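Local atomic coordinates of mitotic checkpoint control protein kinase BUB1 (Drosophila melanogaster, PDB entry 6JKK), a protein that probably acts as a protein kinase that binds ATP in mitotic checkpoint signalling at the kinetochore, this chain being its kinase domain. Residues K60-G63 with S69-V72; Y92-I97 with S127-E132; H52-E57 with I117-V122. All coordinates share one frame; numbering follows the deposited sequence.

Contact 1: K60-G63 with S69-V72; sequences KMIG and SVYV
The carbonyl oxygen of Val70 is held by two successive amides of the facing strand: Ile62 N lies 2.7 Å from Val70 O, and Gly63 N reaches the same oxygen at 3.2 Å. This shared acceptor defines a classic beta bulge, for which Ile62 takes up a locally helical backbone (phi -103°, psi -53°) while the strand around it stays extended. Beyond the bulge the antiparallel pairing resumes at once, Val70 N donating to Gly63 O at 2.7 Å.

Tight packing is found round Tyr71 and Val72. Tyr71, itself buried, lays one face of its ring beneath Met61, whose CA stands 3.9 Å from the Tyr71 ring centroid in a CH-pi contact, and Met61 CB follows at 3.7 Å from Tyr71 CE2. On the other face of the hairpin, Val72 turns its CG1 toward Lys60 CB, and Ile62 CD1 arrives at the same methyl, 4.0 Å from Val72 CG1.

The 60-63 strand is the looser, solvent-facing partner. At its far end Lys60 N makes a longer bond to Val72 O, 3.3 Å, than the one Val72 N returns to Lys60 O. Met61 sets CG anti to its backbone N (chi1 -179°), which carries the sulfur and terminal methyl off the Tyr71 ring, and the amine of Lys60 likewise departs from the strand pair.

The hairpin corresponds to the glycine-rich loop of protein kinases, in which these two strands roof the nucleotide pocket; Val70 lies beside Lys85, the predicted ATP-binding lysine. The chemistry of the contact implies a loop whose base is held largely by backbone hydrogen bonds, the bulge displacing the register by one residue just where the first glycine enters.

Contact 2: Y92-I97 with S127-E132; sequences YWEFYI and SVYISE
Glu94 OE2 is gripped by two partners, a salt bridge from Lys85 NZ and a hydrogen bond with a bound glycerol, probably from the crystallisation liquor, while the carboxylate carbon lies beside the ring of Tyr129. Glu94 CD is 4.1 Å from Tyr129 CD2, the carboxylate and ring planes are 60° apart, and the two side chains run past each other in opposite directions. The glutamate gets this far from the helix because its chain is fully extended, with CG anti to the backbone N (chi1 174°).

The next residue, Phe95, meets the outer half of the same tyrosine. Its CB is 3.4 Å from Tyr129 OH and 3.7 Å from Tyr129 CZ, and Phe95 CG reaches Tyr129 CE1 at 3.9 Å. The rings themselves meet obliquely, centroids of Phe95 and Tyr129 5.5 Å apart and planes at 38°, in neither a stack nor a T. A third touch comes from the helix backbone, where Tyr92 CA sits 3.8 Å from Tyr129 OH.

The phenol thus spans the gap between strand 127-132 and helix 92-104, and its hydroxyl is not left in the apolar surroundings without a partner: it hydrogen-bonds to Asn91 O. Asn91 links several of these groups, since its OD1 also accepts from Glu94 N and its backbone N hydrogen-bonds with Ser127 OG.

The Lys85-Glu94 ion pair is the familiar mark of a kinase C-helix turned inward. No hydrogen bond directly joins the two segments; the chemistry implies that this strand and the helix meet through one tyrosine ring, whose apolar flank lies against the glutamate while its hydroxyl is hydrogen-bonded to Asn91 O.

Contact 3: H52-E57 with I117-V122; sequences HNEKFE and IDYALV
Phe56 and Tyr119 form an offset edge-to-face pair, the edge of the phenylalanine directed at the tyrosine face. Phe56 CZ comes within 3.5 Å of Tyr119 CD1, with the centroids of the two rings 5.6 Å apart and their planes at 69°.

Aliphatic packing supplies the second element. Glu54 sets CG anti to the carbonyl carbon, beside the backbone N (chi1 -46°), which brings that CG to 3.5 Å from Tyr119 CZ and 3.4 Å from Tyr119 OH, so that the methylene packs against the phenol end while Phe56 addresses the ring nearer its root. Beyond it the chain bends at chi2, and the carboxylate plane is almost aligned with that of the ring, at 13°.

Polar bonds are absent across the pair. Glu54 OE2 turns instead to His75 NE2, and the ring of His75 also meets that of Phe56. Ile130, on the intervening strand 127-132, touches both aromatic side chains.

Strands 54-64 and 119-122 are not neighbours: three others separate them in the sheet order. Their side chains can meet because the N-lobe sheet curls strongly. The chemistry implies that ring and methylene packing joins two non-adjacent strands of the curled sheet, with the polar end of the glutamate hydrogen-bonded to His75.

In the fold
All three contacts belong to the curled sheet of the kinase N-lobe. Contacts 1 and 3 share strand 54-64, their centres about 16 Å apart, one at the glycine-rich loop end and the other at the strand's beginning. Contacts 2 and 3, with centres about 11 Å apart, touch directly: Ile130 O lies 2.7 Å from Asp118 N, where Asp118 and Tyr119 form a classic bulge opposite Ile130. Contacts 1 and 2 do not touch, yet they converge on Lys85, the predicted ATP-binding residue, whose side chain is about 4 Å from that of Val70 and about 3 Å from that of Glu94. Tyr119 of contact 3 stands farther back, about 11 Å from the Lys85 side chain.

Contact 1: K60-G63 with S69-V72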
# COMPACT_ATOMS: atom_id res chain seq x y z
N LYS A 60 19.74 -10.75 -4.77
CA LYS A 60 19.11 -11.80 -3.96
C LYS A 60 17.60 -11.90 -4.15
O LYS A 60 16.91 -10.90 -4.37
CB LYS A 60 19.45 -11.58 -2.48
CG LYS A 60 20.93 -11.80 -2.17
CD LYS A 60 21.22 -11.74 -0.67
CE LYS A 60 21.25 -10.32 -0.12
NZ LYS A 60 21.83 -10.28 1.26
N MET A 61 17.08 -13.12 -4.08
CA MET A 61 15.64 -13.35 -4.15
C MET A 61 14.97 -12.80 -2.90
O MET A 61 15.46 -13.00 -1.79
CB MET A 61 15.35 -14.85 -4.30
CG MET A 61 13.88 -15.25 -4.41
SD MET A 61 13.05 -15.50 -2.83
CE MET A 61 13.93 -16.91 -2.16
N ILE A 62 13.85 -12.10 -3.08
CA ILE A 62 13.03 -11.69 -1.95
C ILE A 62 11.81 -12.60 -1.87
O ILE A 62 11.53 -13.22 -0.84
CB ILE A 62 12.55 -10.24 -2.08
CG1 ILE A 62 13.73 -9.27 -2.04
CG2 ILE A 62 11.55 -9.92 -0.98
CD1 ILE A 62 14.56 -9.39 -0.76
N GLY A 63 11.10 -12.70 -2.99
CA GLY A 63 9.91 -13.53 -3.07
C GLY A 63 9.79 -14.13 -4.45
O GLY A 63 10.29 -13.56 -5.42
N SER A 69 8.35 -12.93 -9.42
CA SER A 69 9.27 -12.91 -8.30
C SER A 69 9.71 -11.47 -8.03
O SER A 69 9.46 -10.58 -8.85
CB SER A 69 10.50 -13.78 -8.61
OG SER A 69 11.19 -13.29 -9.75
N VAL A 70 10.33 -11.26 -6.88
CA VAL A 70 10.91 -9.96 -6.54
C VAL A 70 12.35 -10.19 -6.12
O VAL A 70 12.64 -11.09 -5.32
CB VAL A 70 10.13 -9.25 -5.40
CG1 VAL A 70 10.86 -7.98 -4.98
CG2 VAL A 70 8.73 -8.91 -5.85
N TYR A 71 13.25 -9.38 -6.67
CA TYR A 71 14.67 -9.48 -6.36
C TYR A 71 15.18 -8.12 -5.89
O TYR A 71 14.67 -7.09 -6.31
CB TYR A 71 15.45 -9.92 -7.60
CG TYR A 71 15.46 -11.42 -7.81
CD1 TYR A 71 14.38 -12.08 -8.38
CD2 TYR A 71 16.56 -12.19 -7.41
CE1 TYR A 71 14.38 -13.46 -8.55
CE2 TYR A 71 16.57 -13.56 -7.59
CZ TYR A 71 15.48 -14.19 -8.16
OH TYR A 71 15.49 -15.56 -8.32
N VAL A 72 16.18 -8.14 -5.01
CA VAL A 72 16.84 -6.89 -4.62
C VAL A 72 18.12 -6.78 -5.44
O VAL A 72 18.79 -7.78 -5.71
CB VAL A 72 17.12 -6.83 -3.09
CG1 VAL A 72 17.87 -8.07 -2.63
CG2 VAL A 72 17.89 -5.56 -2.73

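Contact 2: Y92-I97 with S127-E132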
# COMPACT_ATOMS: atom_id res chain seq x y z
N TYR A 92 0.90 -4.63 -17.76
CA TYR A 92 0.91 -3.27 -18.28
C TYR A 92 0.15 -2.37 -17.32
O TYR A 92 0.52 -1.21 -17.12
CB TYR A 92 0.26 -3.22 -19.66
CG TYR A 92 0.99 -4.01 -20.71
CD1 TYR A 92 2.08 -3.46 -21.38
CD2 TYR A 92 0.60 -5.30 -21.04
CE1 TYR A 92 2.75 -4.18 -22.35
CE2 TYR A 92 1.27 -6.02 -22.02
CZ TYR A 92 2.34 -5.45 -22.66
OH TYR A 92 3.03 -6.16 -23.62
N TRP A 93 -0.91 -2.91 -16.74
CA TRP A 93 -1.81 -2.14 -15.88
C TRP A 93 -1.09 -1.50 -14.71
O TRP A 93 -1.33 -0.34 -14.38
CB TRP A 93 -2.95 -3.04 -15.38
CG TRP A 93 -3.95 -2.33 -14.52
CD1 TRP A 93 -4.09 -2.43 -13.15
CD2 TRP A 93 -4.95 -1.41 -14.96
NE1 TRP A 93 -5.13 -1.63 -12.73
CE2 TRP A 93 -5.67 -0.99 -13.82
CE3 TRP A 93 -5.32 -0.90 -16.21
CZ2 TRP A 93 -6.73 -0.09 -13.90
CZ3 TRP A 93 -6.37 -0.00 -16.28
CH2 TRP A 93 -7.06 0.40 -15.14
N GLU A 94 -0.21 -2.26 -14.07
CA GLU A 94 0.56 -1.73 -12.95
C GLU A 94 1.37 -0.49 -13.36
O GLU A 94 1.41 0.50 -12.63
CB GLU A 94 1.46 -2.81 -12.36
CG GLU A 94 2.39 -2.31 -11.28
CD GLU A 94 3.10 -3.44 -10.59
OE1 GLU A 94 2.90 -4.61 -11.00
OE2 GLU A 94 3.86 -3.17 -9.65
N PHE A 95 1.99 -0.54 -14.54
CA PHE A 95 2.78 0.57 -15.06
C PHE A 95 1.84 1.76 -15.29
O PHE A 95 2.17 2.89 -14.90
CB PHE A 95 3.49 0.15 -16.36
CG PHE A 95 4.60 1.08 -16.80
CD1 PHE A 95 5.18 1.98 -15.92
CD2 PHE A 95 5.06 1.05 -18.12
CE1 PHE A 95 6.20 2.84 -16.33
CE2 PHE A 95 6.08 1.90 -18.55
CZ PHE A 95 6.65 2.80 -17.66
N TYR A 96 0.67 1.51 -15.88
CA TYR A 96 -0.31 2.58 -16.10
C TYR A 96 -0.69 3.30 -14.80
O TYR A 96 -0.64 4.53 -14.74
CB TYR A 96 -1.58 2.04 -16.79
CG TYR A 96 -2.75 3.01 -16.69
CD1 TYR A 96 -2.83 4.11 -17.54
CD2 TYR A 96 -3.75 2.84 -15.74
CE1 TYR A 96 -3.88 5.02 -17.44
CE2 TYR A 96 -4.81 3.74 -15.64
CZ TYR A 96 -4.87 4.82 -16.49
OH TYR A 96 -5.92 5.72 -16.40
N ILE A 97 -1.09 2.54 -13.79
CA ILE A 97 -1.50 3.14 -12.51
C ILE A 97 -0.39 4.01 -11.92
O ILE A 97 -0.62 5.14 -11.50
CB ILE A 97 -1.91 2.06 -11.47
CG1 ILE A 97 -3.20 1.34 -11.90
CG2 ILE A 97 -2.06 2.70 -10.08
CD1 ILE A 97 -4.43 2.25 -12.04
N SER A 127 7.10 -8.63 -17.74
CA SER A 127 7.60 -7.30 -17.45
C SER A 127 8.55 -7.39 -16.27
O SER A 127 8.46 -8.32 -15.45
CB SER A 127 6.44 -6.36 -17.09
OG SER A 127 5.59 -6.94 -16.10
N VAL A 128 9.49 -6.45 -16.20
CA VAL A 128 10.28 -6.25 -14.99
C VAL A 128 10.21 -4.77 -14.66
O VAL A 128 10.59 -3.93 -15.48
CB VAL A 128 11.76 -6.66 -15.17
CG1 VAL A 128 12.57 -6.21 -13.97
CG2 VAL A 128 11.89 -8.18 -15.35
N TYR A 129 9.68 -4.46 -13.48
CA TYR A 129 9.60 -3.08 -13.01
C TYR A 129 10.61 -2.85 -11.88
O TYR A 129 10.69 -3.62 -10.92
CB TYR A 129 8.17 -2.75 -12.54
CG TYR A 129 7.16 -2.82 -13.67
CD1 TYR A 129 7.40 -2.18 -14.88
CD2 TYR A 129 5.98 -3.54 -13.52
CE1 TYR A 129 6.49 -2.25 -15.91
CE2 TYR A 129 5.07 -3.62 -14.55
CZ TYR A 129 5.33 -2.97 -15.75
OH TYR A 129 4.41 -3.05 -16.77
N ILE A 130 11.38 -1.77 -12.01
CA ILE A 130 12.42 -1.45 -11.06
C ILE A 130 12.01 -0.23 -10.22
O ILE A 130 11.74 0.84 -10.77
CB ILE A 130 13.74 -1.15 -11.80
CG1 ILE A 130 14.17 -2.39 -12.58
CG2 ILE A 130 14.82 -0.73 -10.81
CD1 ILE A 130 15.41 -2.21 -13.47
N SER A 131 11.96 -0.41 -8.90
CA SER A 131 11.58 0.67 -7.98
C SER A 131 12.53 0.71 -6.78
O SER A 131 13.40 -0.14 -6.65
CB SER A 131 10.13 0.49 -7.50
OG SER A 131 9.96 -0.78 -6.89
N GLU A 132 12.38 1.69 -5.89
CA GLU A 132 13.32 1.83 -4.78
C GLU A 132 13.19 0.72 -3.74
O GLU A 132 12.08 0.33 -3.37
CB GLU A 132 13.15 3.20 -4.09
CG GLU A 132 14.19 3.47 -3.01
CD GLU A 132 14.03 4.83 -2.35
OE1 GLU A 132 13.11 5.57 -2.73
OE2 GLU A 132 14.83 5.14 -1.44

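Contact 3: H52-E57 with I117-V122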
# COMPACT_ATOMS: atom_id res chain seq x y z
N HIS A 52 18.07 -0.11 -21.38
CA HIS A 52 18.74 0.91 -22.20
C HIS A 52 20.21 1.06 -21.80
O HIS A 52 20.99 0.12 -21.93
CB HIS A 52 18.00 2.25 -22.11
CG HIS A 52 16.66 2.24 -22.76
ND1 HIS A 52 16.45 1.77 -24.04
CD2 HIS A 52 15.44 2.65 -22.31
CE1 HIS A 52 15.18 1.89 -24.35
NE2 HIS A 52 14.54 2.43 -23.32
N ASN A 53 20.59 2.24 -21.32
CA ASN A 53 21.97 2.49 -20.93
C ASN A 53 22.26 2.15 -19.46
O ASN A 53 23.41 2.16 -19.03
CB ASN A 53 22.36 3.95 -21.21
CG ASN A 53 22.65 4.20 -22.68
OD1 ASN A 53 23.32 3.41 -23.34
ND2 ASN A 53 22.15 5.32 -23.20
N GLU A 54 21.21 1.84 -18.71
CA GLU A 54 21.33 1.62 -17.27
C GLU A 54 21.57 0.15 -16.94
O GLU A 54 20.82 -0.72 -17.38
CB GLU A 54 20.09 2.14 -16.56
CG GLU A 54 19.67 3.53 -17.04
CD GLU A 54 20.75 4.58 -16.83
OE1 GLU A 54 20.93 5.44 -17.72
OE2 GLU A 54 21.41 4.55 -15.77
N LYS A 55 22.62 -0.12 -16.16
CA LYS A 55 22.95 -1.49 -15.75
C LYS A 55 22.65 -1.71 -14.27
O LYS A 55 22.89 -0.84 -13.43
CB LYS A 55 24.41 -1.82 -16.05
CG LYS A 55 24.86 -3.18 -15.49
CD LYS A 55 26.30 -3.48 -15.81
CE LYS A 55 26.48 -3.78 -17.28
NZ LYS A 55 27.86 -4.26 -17.58
N PHE A 56 22.11 -2.89 -13.95
CA PHE A 56 21.72 -3.21 -12.59
C PHE A 56 22.34 -4.53 -12.16
O PHE A 56 22.45 -5.45 -12.96
CB PHE A 56 20.20 -3.33 -12.49
CG PHE A 56 19.46 -2.07 -12.85
CD1 PHE A 56 19.23 -1.74 -14.17
CD2 PHE A 56 19.00 -1.23 -11.85
CE1 PHE A 56 18.54 -0.58 -14.50
CE2 PHE A 56 18.31 -0.07 -12.16
CZ PHE A 56 18.08 0.26 -13.49
N GLU A 57 22.78 -4.61 -10.91
CA GLU A 57 23.11 -5.89 -10.31
C GLU A 57 21.78 -6.51 -9.91
O GLU A 57 20.93 -5.81 -9.37
CB GLU A 57 23.94 -5.71 -9.04
CG GLU A 57 25.39 -5.29 -9.23
CD GLU A 57 26.05 -5.00 -7.90
OE1 GLU A 57 25.33 -4.99 -6.87
OE2 GLU A 57 27.28 -4.78 -7.87
N ILE A 117 8.08 3.74 -10.48
CA ILE A 117 8.78 2.81 -11.38
C ILE A 117 9.87 3.59 -12.09
O ILE A 117 9.59 4.42 -12.97
CB ILE A 117 7.79 2.09 -12.34
CG1 ILE A 117 6.84 1.21 -11.53
CG2 ILE A 117 8.53 1.22 -13.39
CD1 ILE A 117 5.80 0.45 -12.34
N ASP A 118 11.11 3.36 -11.67
CA ASP A 118 12.25 4.07 -12.24
C ASP A 118 12.53 3.62 -13.66
O ASP A 118 12.88 4.43 -14.53
CB ASP A 118 13.51 3.85 -11.39
CG ASP A 118 13.42 4.48 -10.01
OD1 ASP A 118 12.54 5.35 -9.79
OD2 ASP A 118 14.25 4.12 -9.16
N TYR A 119 12.38 2.32 -13.89
CA TYR A 119 12.65 1.72 -15.19
C TYR A 119 11.71 0.55 -15.44
O TYR A 119 11.29 -0.14 -14.49
CB TYR A 119 14.11 1.26 -15.30
CG TYR A 119 15.08 2.42 -15.27
CD1 TYR A 119 15.72 2.78 -14.09
CD2 TYR A 119 15.33 3.17 -16.41
CE1 TYR A 119 16.60 3.85 -14.06
CE2 TYR A 119 16.20 4.23 -16.39
CZ TYR A 119 16.83 4.57 -15.21
OH TYR A 119 17.70 5.64 -15.20
N ALA A 120 11.37 0.33 -16.70
CA ALA A 120 10.48 -0.76 -17.08
C ALA A 120 11.05 -1.54 -18.26
O ALA A 120 11.34 -0.97 -19.31
CB ALA A 120 9.09 -0.22 -17.43
N LEU A 121 11.20 -2.84 -18.08
CA LEU A 121 11.59 -3.71 -19.18
C LEU A 121 10.35 -4.52 -19.52
O LEU A 121 9.85 -5.29 -18.70
CB LEU A 121 12.74 -4.62 -18.76
CG LEU A 121 13.42 -5.46 -19.83
CD1 LEU A 121 14.10 -4.56 -20.86
CD2 LEU A 121 14.43 -6.41 -19.19
N VAL A 122 9.83 -4.32 -20.73
CA VAL A 122 8.54 -4.88 -21.12
C VAL A 122 8.66 -5.81 -22.34
O VAL A 122 8.85 -5.34 -23.47
CB VAL A 122 7.53 -3.76 -21.40
CG1 VAL A 122 6.19 -4.33 -21.80
CG2 VAL A 122 7.37 -2.87 -20.17